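Local coordinates for uncharacterized protein (Corynebacterium glutamicum, PDB 2NSF) that catalyses the mycothiol-dependent isomerisation of maleylpyruvate, with a zinc ion bound among its helices, at residues T22-H25 with E31-T34; H72-A77 with E122-R127; M84-A87 with E91-P94; H168-D171 with T177-D180; G205-D210 with S214-A219. All coordinates share one frame; numbering follows the deposited sequence.

Interaction 1 (T22-H25 with E31-T34); sequences TTFH and ERLT
F24 and R32 carry this contact, in which the short 3-10 turn leading into helix 29-49 folds back against that helix's first turns. The main interaction is CH-pi: CG of R32 lies over one face of the F24 ring, 3.7 Å from the ring centroid and 25° off the normal, shifted toward the CE2 and CZ rim. CB of R32 follows along the same rim, 3.5 Å from F24 CZ. With CG of F24 anti to the backbone N (chi1 -174°), the phenyl ring reaches across to the helix, although the CB of F24 points neither to it nor from it. Ring and guanidinium do not stack, since their planes stand 82° apart. The ring also meets W159 and S162 of helix 156-171 and I185 of helix 183-199, so the side chain of F24 reaches three helices. Polar groups gather round the arginine. The bend of its chain at chi3 brings the guanidinium beside the turn, where NE makes a weak hydrogen bond to the carbonyl of L27. The carbonyl oxygen of H25 stands over the centre of one guanidinium face, 4.0 Å from R32 CZ, while R32 CD touches F24 O at 3.3 Å.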
# COMPACT_ATOMS: atom_id res chain seq x y z
N THR A 22 11.62 -15.03 2.63
CA THR A 22 11.28 -14.57 1.37
C THR A 22 10.34 -13.36 1.30
O THR A 22 9.67 -12.98 2.27
CB THR A 22 10.86 -15.87 0.55
OG1 THR A 22 9.93 -15.57 -0.46
CG2 THR A 22 10.35 -16.97 1.51
N THR A 23 10.43 -12.69 0.16
CA THR A 23 9.65 -11.50 -0.08
C THR A 23 8.46 -11.87 -0.92
O THR A 23 8.39 -12.94 -1.51
CB THR A 23 10.45 -10.44 -0.85
OG1 THR A 23 10.60 -10.85 -2.22
CG2 THR A 23 11.83 -10.24 -0.24
N PHE A 24 7.52 -10.94 -0.96
CA PHE A 24 6.31 -11.10 -1.72
C PHE A 24 6.65 -11.45 -3.17
O PHE A 24 6.01 -12.30 -3.79
CB PHE A 24 5.53 -9.78 -1.68
CG PHE A 24 4.19 -9.85 -2.33
CD1 PHE A 24 3.07 -10.21 -1.59
CD2 PHE A 24 4.04 -9.56 -3.68
CE1 PHE A 24 1.81 -10.26 -2.19
CE2 PHE A 24 2.79 -9.61 -4.29
CZ PHE A 24 1.67 -9.97 -3.54
N HIS A 25 7.67 -10.78 -3.69
CA HIS A 25 8.08 -10.97 -5.08
C HIS A 25 8.56 -12.37 -5.45
O HIS A 25 8.39 -12.79 -6.60
CB HIS A 25 9.16 -9.94 -5.43
CG HIS A 25 8.78 -8.53 -5.07
ND1 HIS A 25 7.64 -7.92 -5.55
CD2 HIS A 25 9.38 -7.63 -4.26
CE1 HIS A 25 7.56 -6.70 -5.06
NE2 HIS A 25 8.59 -6.50 -4.26
N GLU A 31 0.01 -17.46 -5.19
CA GLU A 31 0.07 -17.07 -3.79
C GLU A 31 0.00 -15.55 -3.65
O GLU A 31 -0.53 -15.04 -2.66
CB GLU A 31 1.33 -17.63 -3.13
CG GLU A 31 1.16 -19.09 -2.71
CD GLU A 31 2.47 -19.78 -2.37
OE1 GLU A 31 3.22 -19.26 -1.51
OE2 GLU A 31 2.75 -20.84 -2.96
N ARG A 32 0.54 -14.84 -4.63
CA ARG A 32 0.49 -13.38 -4.59
C ARG A 32 -0.94 -12.91 -4.84
O ARG A 32 -1.40 -11.94 -4.24
CB ARG A 32 1.46 -12.79 -5.61
CG ARG A 32 2.92 -12.88 -5.18
CD ARG A 32 3.85 -12.31 -6.22
NE ARG A 32 4.21 -13.30 -7.24
CZ ARG A 32 4.78 -13.00 -8.40
NH1 ARG A 32 5.05 -11.73 -8.70
NH2 ARG A 32 5.08 -13.96 -9.26
N LEU A 33 -1.64 -13.62 -5.73
CA LEU A 33 -3.03 -13.28 -6.03
C LEU A 33 -3.88 -13.53 -4.79
O LEU A 33 -4.77 -12.75 -4.45
CB LEU A 33 -3.55 -14.11 -7.20
CG LEU A 33 -5.02 -13.89 -7.59
CD1 LEU A 33 -5.25 -12.43 -7.93
CD2 LEU A 33 -5.37 -14.78 -8.78
N THR A 34 -3.61 -14.63 -4.09
CA THR A 34 -4.35 -14.96 -2.89
C THR A 34 -4.16 -13.88 -1.83
O THR A 34 -5.12 -13.47 -1.17
CB THR A 34 -3.92 -16.33 -2.33
OG1 THR A 34 -4.26 -17.35 -3.27
CG2 THR A 34 -4.63 -16.63 -1.00

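Interaction 2 (H72-A77 with E122-R127); sequences HVAYNA and EHSVAR. With ZN (zinc ion), chain E; SO4 (sulfate ion), chain C.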
# COMPACT_ATOMS: atom_id res chain seq x y z
N HIS A 72 -10.25 6.75 -3.04
CA HIS A 72 -8.89 6.45 -3.47
C HIS A 72 -8.64 4.97 -3.72
O HIS A 72 -8.04 4.59 -4.72
CB HIS A 72 -7.86 6.94 -2.44
CG HIS A 72 -6.48 6.42 -2.64
ND1 HIS A 72 -5.91 6.33 -3.87
CD2 HIS A 72 -5.57 6.00 -1.74
CE1 HIS A 72 -4.68 5.85 -3.76
NE2 HIS A 72 -4.44 5.64 -2.47
N VAL A 73 -9.08 4.12 -2.79
CA VAL A 73 -8.88 2.69 -2.95
C VAL A 73 -9.53 2.19 -4.23
O VAL A 73 -8.97 1.35 -4.94
CB VAL A 73 -9.41 1.91 -1.70
CG1 VAL A 73 -9.34 0.39 -1.94
CG2 VAL A 73 -8.56 2.27 -0.49
N ALA A 74 -10.71 2.73 -4.55
CA ALA A 74 -11.41 2.32 -5.77
C ALA A 74 -10.66 2.82 -7.01
O ALA A 74 -10.48 2.08 -7.97
CB ALA A 74 -12.85 2.85 -5.77
N TYR A 75 -10.24 4.08 -6.98
CA TYR A 75 -9.53 4.63 -8.14
C TYR A 75 -8.19 3.92 -8.35
O TYR A 75 -7.69 3.85 -9.47
CB TYR A 75 -9.36 6.15 -7.99
CG TYR A 75 -10.68 6.88 -8.03
CD1 TYR A 75 -11.60 6.64 -9.04
CD2 TYR A 75 -11.03 7.80 -7.03
CE1 TYR A 75 -12.84 7.29 -9.08
CE2 TYR A 75 -12.27 8.46 -7.05
CZ TYR A 75 -13.17 8.19 -8.08
OH TYR A 75 -14.39 8.82 -8.12
N ASN A 76 -7.62 3.40 -7.27
CA ASN A 76 -6.37 2.67 -7.39
C ASN A 76 -6.65 1.35 -8.11
O ASN A 76 -5.88 0.94 -8.97
CB ASN A 76 -5.74 2.42 -6.01
CG ASN A 76 -4.61 1.41 -6.04
OD1 ASN A 76 -4.84 0.22 -5.87
ND2 ASN A 76 -3.39 1.89 -6.29
N ALA A 77 -7.76 0.69 -7.77
CA ALA A 77 -8.10 -0.57 -8.44
C ALA A 77 -8.24 -0.31 -9.93
O ALA A 77 -7.77 -1.08 -10.76
CB ALA A 77 -9.40 -1.13 -7.87
N GLU A 122 -16.94 -1.96 -4.45
CA GLU A 122 -17.29 -3.32 -4.81
C GLU A 122 -17.06 -3.63 -6.29
O GLU A 122 -16.47 -4.66 -6.63
CB GLU A 122 -18.74 -3.57 -4.44
CG GLU A 122 -19.18 -5.00 -4.59
CD GLU A 122 -20.61 -5.20 -4.12
OE1 GLU A 122 -20.87 -5.02 -2.92
OE2 GLU A 122 -21.46 -5.53 -4.97
N HIS A 123 -17.50 -2.73 -7.16
CA HIS A 123 -17.35 -2.95 -8.59
C HIS A 123 -15.91 -2.85 -9.08
O HIS A 123 -15.47 -3.67 -9.90
CB HIS A 123 -18.23 -1.97 -9.38
CG HIS A 123 -18.37 -2.32 -10.82
ND1 HIS A 123 -18.93 -3.50 -11.25
CD2 HIS A 123 -17.99 -1.66 -11.95
CE1 HIS A 123 -18.90 -3.55 -12.57
NE2 HIS A 123 -18.33 -2.45 -13.02
N SER A 124 -15.16 -1.88 -8.57
CA SER A 124 -13.77 -1.72 -8.98
C SER A 124 -12.96 -2.94 -8.53
O SER A 124 -12.06 -3.39 -9.24
CB SER A 124 -13.18 -0.44 -8.38
OG SER A 124 -13.22 -0.46 -6.96
N VAL A 125 -13.29 -3.48 -7.36
CA VAL A 125 -12.61 -4.67 -6.86
C VAL A 125 -12.88 -5.84 -7.80
O VAL A 125 -11.97 -6.54 -8.24
CB VAL A 125 -13.12 -5.07 -5.45
CG1 VAL A 125 -12.80 -6.53 -5.17
CG2 VAL A 125 -12.47 -4.18 -4.39
N ALA A 126 -14.16 -6.04 -8.12
CA ALA A 126 -14.57 -7.13 -9.00
C ALA A 126 -13.93 -7.05 -10.38
O ALA A 126 -13.52 -8.06 -10.93
CB ALA A 126 -16.10 -7.15 -9.12
N ARG A 127 -13.84 -5.84 -10.93
CA ARG A 127 -13.26 -5.66 -12.25
C ARG A 127 -11.76 -5.92 -12.29
O ARG A 127 -11.24 -6.44 -13.28
CB ARG A 127 -13.58 -4.26 -12.77
CG ARG A 127 -15.07 -4.05 -13.01
CD ARG A 127 -15.54 -4.81 -14.25
NE ARG A 127 -15.03 -4.20 -15.47
CZ ARG A 127 -15.11 -4.74 -16.68
NH1 ARG A 127 -15.69 -5.93 -16.84
NH2 ARG A 127 -14.62 -4.10 -17.73
ZN ZN E . -2.98 4.55 -1.22
S SO4 C . -1.47 5.47 -6.30
O1 SO4 C . -1.86 6.10 -5.03
O2 SO4 C . -1.15 6.53 -7.28
O3 SO4 C . -0.28 4.62 -6.10
O4 SO4 C . -2.57 4.63 -6.80
O HOH W 1 -1.44 4.93 -2.72
O HOH W 2 -0.98 3.95 0.02
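Two helices of the zinc-binding helical domain, 66-89 and 114-133, pack here through small residues, with S124 set against A74 and A77. The backbones come close, the CA atoms of A74 and S124 being 5.7 Å apart, because only methyl and hydroxymethyl groups stand between them. OG of S124 lies 3.5 Å from A74 CB, while CB of S124 touches the methyl of A77, CB to CB 3.9 Å. The hydroxyl sits between its own backbone N and carbonyl carbon (chi1 60°), where it is hydrogen-bonded to the carbonyls of L120 and H121 one turn back. A buried polar atom is thus satisfied within its own helix and meets helix 66-89 through van der Waals contact alone.

The far flank of segment 72-77 faces the metal site. H72, its CG anti to the backbone N (chi1 167°), extends its ring so that NE2 binds the zinc ion at 2.2 Å; E164 and H168 are the other protein ligands, and two waters also bind the metal. N76, one turn on, points the same way. Its OD1 accepts from R161, which leaves the ND2 end turned to a sulfate ion, probably from the crystallisation liquor, that also binds Y96 and R102. The sulfate touches the metal's shell as well, since one zinc-bound water donates to its O1 at 2.6 Å. The bond from N76 ND2 to sulfate O4 measures 2.9 Å and is nearly straight, 166° at the hydrogen.

Interaction 3 (M84-A87 with E91-P94); sequences MHWA and EETP
E91 meets W86 through its backbone: the carbonyl oxygen of E91 lies 3.2 Å from W86 CA in a CA-H...O contact. The same oxygen accepts a hydrogen bond from the hydroxyl of T93, OG1 to O 3.0 Å, with the donor tilted 35° from the carbonyl plane; this closes the chain into a tight bend. At E92 the backbone runs across the indole. Its CA stands almost exactly above the five-membered ring of W86, 3.4 Å from the centroid and 2° off the normal, a CH-pi contact. The extended glutamate side chain then runs beside the indole in the same direction, CG resting 3.8 Å from W86 CZ2, and the carboxylate and indole planes are only 6° apart. This is the surface turn by which the chain leaves the C-terminal end of helix 66-89 and doubles back over it; the indole also touches H142, V144 and L145. T93 continues the cover, its N over the same indole face and its O 3.4 Å from W86 CE3. H85 ND1 gives T93 OG1 a weak, long bond (3.5 Å), with OG1 at the edge of the imidazole, near its plane. P94 only skirts the indole, its N 4.2 Å from W86 CE3.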
# COMPACT_ATOMS: atom_id res chain seq x y z
N MET A 84 -3.00 -3.64 -16.34
CA MET A 84 -3.25 -4.99 -16.79
C MET A 84 -3.73 -5.00 -18.24
O MET A 84 -3.44 -5.93 -18.99
CB MET A 84 -4.27 -5.70 -15.89
CG MET A 84 -3.79 -5.94 -14.47
SD MET A 84 -2.07 -6.54 -14.37
CE MET A 84 -2.14 -8.02 -15.36
N HIS A 85 -4.46 -3.95 -18.64
CA HIS A 85 -4.94 -3.86 -20.02
C HIS A 85 -3.73 -3.61 -20.92
O HIS A 85 -3.61 -4.19 -22.00
CB HIS A 85 -5.94 -2.71 -20.17
CG HIS A 85 -6.40 -2.50 -21.58
ND1 HIS A 85 -5.79 -1.62 -22.44
CD2 HIS A 85 -7.40 -3.08 -22.29
CE1 HIS A 85 -6.38 -1.67 -23.62
NE2 HIS A 85 -7.36 -2.55 -23.56
N TRP A 86 -2.84 -2.74 -20.46
CA TRP A 86 -1.61 -2.42 -21.17
C TRP A 86 -0.83 -3.72 -21.36
O TRP A 86 -0.34 -4.02 -22.45
CB TRP A 86 -0.81 -1.42 -20.32
CG TRP A 86 0.55 -1.01 -20.83
CD1 TRP A 86 1.25 -1.55 -21.88
CD2 TRP A 86 1.40 -0.01 -20.26
NE1 TRP A 86 2.48 -0.93 -22.00
CE2 TRP A 86 2.59 0.02 -21.01
CE3 TRP A 86 1.26 0.88 -19.18
CZ2 TRP A 86 3.64 0.90 -20.73
CZ3 TRP A 86 2.30 1.75 -18.90
CH2 TRP A 86 3.48 1.75 -19.67
N ALA A 87 -0.75 -4.50 -20.29
CA ALA A 87 -0.02 -5.76 -20.31
C ALA A 87 -0.61 -6.79 -21.28
O ALA A 87 0.12 -7.43 -22.03
CB ALA A 87 0.03 -6.35 -18.91
N GLU A 91 -0.71 -2.30 -25.48
CA GLU A 91 -0.94 -0.89 -25.74
C GLU A 91 -0.85 -0.06 -24.47
O GLU A 91 -1.65 -0.23 -23.54
CB GLU A 91 -2.31 -0.71 -26.39
CG GLU A 91 -2.55 -1.70 -27.52
CD GLU A 91 -3.68 -1.29 -28.42
OE1 GLU A 91 -4.81 -1.08 -27.93
OE2 GLU A 91 -3.44 -1.18 -29.65
N GLU A 92 0.14 0.83 -24.43
CA GLU A 92 0.38 1.68 -23.27
C GLU A 92 -0.86 2.39 -22.74
O GLU A 92 -1.50 3.18 -23.44
CB GLU A 92 1.46 2.71 -23.59
CG GLU A 92 1.72 3.70 -22.46
CD GLU A 92 3.00 4.49 -22.66
OE1 GLU A 92 3.23 5.45 -21.90
OE2 GLU A 92 3.78 4.14 -23.58
N THR A 93 -1.18 2.10 -21.49
CA THR A 93 -2.32 2.68 -20.79
C THR A 93 -1.83 2.95 -19.37
O THR A 93 -1.87 2.07 -18.52
CB THR A 93 -3.50 1.69 -20.75
OG1 THR A 93 -3.78 1.22 -22.07
CG2 THR A 93 -4.73 2.37 -20.18
N PRO A 94 -1.37 4.18 -19.10
CA PRO A 94 -0.86 4.58 -17.78
C PRO A 94 -1.87 4.44 -16.64
O PRO A 94 -3.08 4.41 -16.88
CB PRO A 94 -0.42 6.02 -17.99
CG PRO A 94 -1.37 6.50 -19.05
CD PRO A 94 -1.39 5.34 -20.01

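Interaction 4 (H168-D171 with T177-D180); sequences HAVD and TFGD. With ZN (zinc ion), chain E; SO4 (sulfate ion), chain D.
OD2 of D171 is gripped twice: it accepts from H168 ND1 at 2.8 Å through its anti lone pair, and R242 forms a salt bridge to the same oxygen. That oxygen lies 14° out of the imidazole plane, and together with the zinc bond, 2.1 Å from H168 NE2 to the metal, it helps hold the ring's rotation. This second-shell carboxylate would probably make the histidine a stronger electron donor to the metal. V170, between them in sequence, points toward segment 177-180. Here the chain leaves the end of helix 156-171, loops round and returns before helix 183-199, with V170 as the apolar bridge. Its two methyls split the work. CG2 presses on the backbone of T177, 3.7 Å from the carbonyl carbon, and CG1, anti to the backbone N (chi1 -176°), touches F178 CE2 at 4.1 Å, the side chains crossing at about a right angle. F178 also packs on A233, V236 and R237 of helix 232-239. The returning turn is tied by T177 N to D180 OD2, 2.9 Å, approached from above the carboxylate plane. G179 N gives a hydrogen bond to O2 of a second sulfate ion, probably from the crystallisation liquor, at 2.8 Å, and R237 NE binds that sulfate too.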
# COMPACT_ATOMS: atom_id res chain seq x y z
N HIS A 168 -4.41 0.43 3.89
CA HIS A 168 -5.57 1.30 4.00
C HIS A 168 -6.67 0.69 4.85
O HIS A 168 -7.57 1.39 5.30
CB HIS A 168 -6.09 1.70 2.62
CG HIS A 168 -5.20 2.69 1.92
ND1 HIS A 168 -4.58 3.72 2.60
CD2 HIS A 168 -4.82 2.80 0.63
CE1 HIS A 168 -3.85 4.42 1.75
NE2 HIS A 168 -3.98 3.89 0.55
N ALA A 169 -6.60 -0.62 5.08
CA ALA A 169 -7.59 -1.27 5.94
C ALA A 169 -7.41 -0.66 7.33
O ALA A 169 -8.38 -0.44 8.06
CB ALA A 169 -7.36 -2.77 5.99
N VAL A 170 -6.16 -0.37 7.69
CA VAL A 170 -5.88 0.23 8.99
C VAL A 170 -6.34 1.68 9.01
O VAL A 170 -6.92 2.14 9.99
CB VAL A 170 -4.37 0.20 9.31
CG1 VAL A 170 -4.13 0.74 10.72
CG2 VAL A 170 -3.85 -1.21 9.18
N ASP A 171 -6.07 2.40 7.92
CA ASP A 171 -6.43 3.81 7.82
C ASP A 171 -7.93 4.09 7.94
O ASP A 171 -8.32 5.21 8.27
CB ASP A 171 -5.92 4.39 6.50
CG ASP A 171 -4.41 4.34 6.38
OD1 ASP A 171 -3.72 4.41 7.42
OD2 ASP A 171 -3.91 4.26 5.24
N THR A 177 -5.31 -3.66 12.08
CA THR A 177 -4.01 -3.26 12.60
C THR A 177 -2.88 -3.74 11.69
O THR A 177 -3.10 -4.53 10.78
CB THR A 177 -3.76 -3.89 13.98
OG1 THR A 177 -3.70 -5.31 13.84
CG2 THR A 177 -4.89 -3.53 14.95
N PHE A 178 -1.67 -3.26 11.95
CA PHE A 178 -0.52 -3.71 11.17
C PHE A 178 -0.22 -5.16 11.56
O PHE A 178 0.35 -5.92 10.78
CB PHE A 178 0.69 -2.81 11.44
CG PHE A 178 0.71 -1.57 10.60
CD1 PHE A 178 1.34 -1.56 9.36
CD2 PHE A 178 0.04 -0.42 11.01
CE1 PHE A 178 1.29 -0.43 8.53
CE2 PHE A 178 -0.02 0.71 10.20
CZ PHE A 178 0.61 0.71 8.95
N GLY A 179 -0.63 -5.52 12.77
CA GLY A 179 -0.42 -6.88 13.25
C GLY A 179 -1.24 -7.88 12.46
O GLY A 179 -0.91 -9.07 12.43
N ASP A 180 -2.30 -7.41 11.82
CA ASP A 180 -3.16 -8.27 11.00
C ASP A 180 -2.51 -8.65 9.68
O ASP A 180 -2.88 -9.64 9.05
CB ASP A 180 -4.49 -7.56 10.67
CG ASP A 180 -5.40 -7.43 11.87
OD1 ASP A 180 -5.36 -8.31 12.76
OD2 ASP A 180 -6.18 -6.45 11.91
ZN ZN E . -2.98 4.55 -1.22
S SO4 D . -0.33 -2.44 15.65
O1 SO4 D . -1.58 -2.09 16.37
O2 SO4 D . -0.47 -3.55 14.69
O3 SO4 D . 0.40 -1.27 15.12
O4 SO4 D . 0.54 -2.96 16.69
O HOH W 1 -1.44 4.93 -2.72
O HOH W 2 -0.98 3.95 0.02

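Interaction 5 (G205-D210 with S214-A219); sequences GLVLLD and STRYPA
L208 and Y217 form the central hydrogen-bonded pair of a beta hairpin, strands 206-210 and 215-218, at the edge of the four-stranded mixed sheet in the C-terminal domain. Each satisfies the other: Y217 N to L208 O is 2.8 Å, and L208 N returns a bond to Y217 O at 3.0 Å. D210 and T215 repeat the exchange, with D210 N to T215 O at 2.8 Å. S214 and T215 both face D210, a G1 beta bulge where the chain leaves the turn and the second strand starts. At the open end L206 O takes A219 N, and a water joins both. The carboxylate of D210 binds the hydroxyl of S213, as does T215 OG1; D210 OD2 also accepts from a second water at 2.6 Å, which lies 2.7 Å from Y217 OH and so bridges carboxylate and phenol on the face that carries L208 and Y217. On the other face, V207 CG1 lies over the centre of the R216 guanidinium, 3.8 Å from R216 CZ. The arginine's flat face thus serves as an apolar lid on V207 while its NH1 keeps a charged partner, E225, and on the face of Y217 the polar ends are settled partly by S213 and partly by a bridging water.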
# COMPACT_ATOMS: atom_id res chain seq x y z
N GLY A 205 21.72 7.63 8.54
CA GLY A 205 22.00 7.05 9.83
C GLY A 205 20.84 6.31 10.48
O GLY A 205 21.02 5.63 11.48
N LEU A 206 19.64 6.45 9.91
CA LEU A 206 18.46 5.80 10.46
C LEU A 206 18.36 4.34 10.03
O LEU A 206 18.41 4.02 8.84
CB LEU A 206 17.19 6.54 10.03
CG LEU A 206 15.86 5.96 10.54
CD1 LEU A 206 15.81 6.03 12.06
CD2 LEU A 206 14.69 6.73 9.93
N VAL A 207 18.23 3.45 11.01
CA VAL A 207 18.13 2.02 10.74
C VAL A 207 16.96 1.42 11.52
O VAL A 207 16.85 1.63 12.72
CB VAL A 207 19.42 1.27 11.17
CG1 VAL A 207 19.28 -0.23 10.89
CG2 VAL A 207 20.62 1.84 10.42
N LEU A 208 16.10 0.67 10.83
CA LEU A 208 14.97 0.03 11.49
C LEU A 208 15.43 -1.36 11.89
O LEU A 208 16.12 -2.04 11.13
CB LEU A 208 13.78 -0.09 10.55
CG LEU A 208 13.29 1.17 9.83
CD1 LEU A 208 12.03 0.81 9.06
CD2 LEU A 208 13.03 2.29 10.84
N LEU A 209 15.04 -1.80 13.09
CA LEU A 209 15.43 -3.12 13.54
C LEU A 209 14.24 -3.96 13.93
O LEU A 209 13.45 -3.58 14.80
CB LEU A 209 16.37 -3.01 14.76
CG LEU A 209 16.71 -4.33 15.47
CD1 LEU A 209 17.51 -5.23 14.54
CD2 LEU A 209 17.50 -4.03 16.74
N ASP A 210 14.09 -5.10 13.25
CA ASP A 210 13.04 -6.06 13.58
C ASP A 210 13.80 -6.80 14.67
O ASP A 210 14.61 -7.69 14.38
CB ASP A 210 12.78 -6.99 12.39
CG ASP A 210 11.85 -8.14 12.75
OD1 ASP A 210 11.62 -8.38 13.96
OD2 ASP A 210 11.36 -8.81 11.82
N SER A 214 16.11 -10.06 14.50
CA SER A 214 17.43 -9.46 14.34
C SER A 214 17.70 -9.08 12.89
O SER A 214 18.77 -9.36 12.34
CB SER A 214 18.52 -10.42 14.82
OG SER A 214 19.78 -9.77 14.87
N THR A 215 16.73 -8.43 12.25
CA THR A 215 16.89 -8.01 10.86
C THR A 215 16.91 -6.49 10.79
O THR A 215 15.98 -5.83 11.25
CB THR A 215 15.75 -8.55 9.97
OG1 THR A 215 15.72 -9.98 10.05
CG2 THR A 215 15.97 -8.14 8.52
N ARG A 216 17.98 -5.95 10.23
CA ARG A 216 18.13 -4.50 10.09
C ARG A 216 17.67 -4.05 8.71
O ARG A 216 17.85 -4.75 7.71
CB ARG A 216 19.59 -4.08 10.31
CG ARG A 216 20.03 -4.03 11.78
CD ARG A 216 21.55 -4.03 11.94
NE ARG A 216 22.21 -2.93 11.22
CZ ARG A 216 22.64 -1.81 11.77
NH1 ARG A 216 22.50 -1.59 13.08
NH2 ARG A 216 23.23 -0.88 11.02
N TYR A 217 17.06 -2.87 8.66
CA TYR A 217 16.56 -2.27 7.43
C TYR A 217 17.14 -0.86 7.42
O TYR A 217 16.50 0.09 7.87
CB TYR A 217 15.03 -2.22 7.45
CG TYR A 217 14.38 -3.59 7.39
CD1 TYR A 217 14.17 -4.23 6.17
CD2 TYR A 217 14.00 -4.25 8.56
CE1 TYR A 217 13.59 -5.49 6.11
CE2 TYR A 217 13.42 -5.52 8.51
CZ TYR A 217 13.22 -6.13 7.29
OH TYR A 217 12.64 -7.38 7.22
N PRO A 218 18.37 -0.72 6.92
CA PRO A 218 19.03 0.59 6.87
C PRO A 218 18.52 1.48 5.74
O PRO A 218 17.98 1.00 4.75
CB PRO A 218 20.50 0.23 6.68
CG PRO A 218 20.42 -0.98 5.80
CD PRO A 218 19.28 -1.78 6.43
N ALA A 219 18.71 2.78 5.91
CA ALA A 219 18.32 3.76 4.91
C ALA A 219 19.62 4.32 4.33
O ALA A 219 20.58 3.58 4.11
CB ALA A 219 17.50 4.87 5.55
O HOH W 3 20.60 4.60 7.49
O HOH W 4 12.21 -8.94 9.32

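Interactions 2 and 4 are buried and meet at the metal: H72 and H168 both bind the zinc ion, whose two waters belong to both sites, and touch each other, although the contact centres lie about 18 Å apart. Interactions 2 and 3 use the same helix, 66-89, yet the first packs small residues in the interior and the second folds a loop over an indole at the surface. Interactions 1, 3 and 4 each turn a loop against a neighbouring helix end, by CH-pi contacts in 1 and 3 and by valine methyls in 4. Interaction 5, partly buried, belongs to the C-terminal domain, about 34 Å from interaction 2 between centres, and relies on backbone hydrogen bonds.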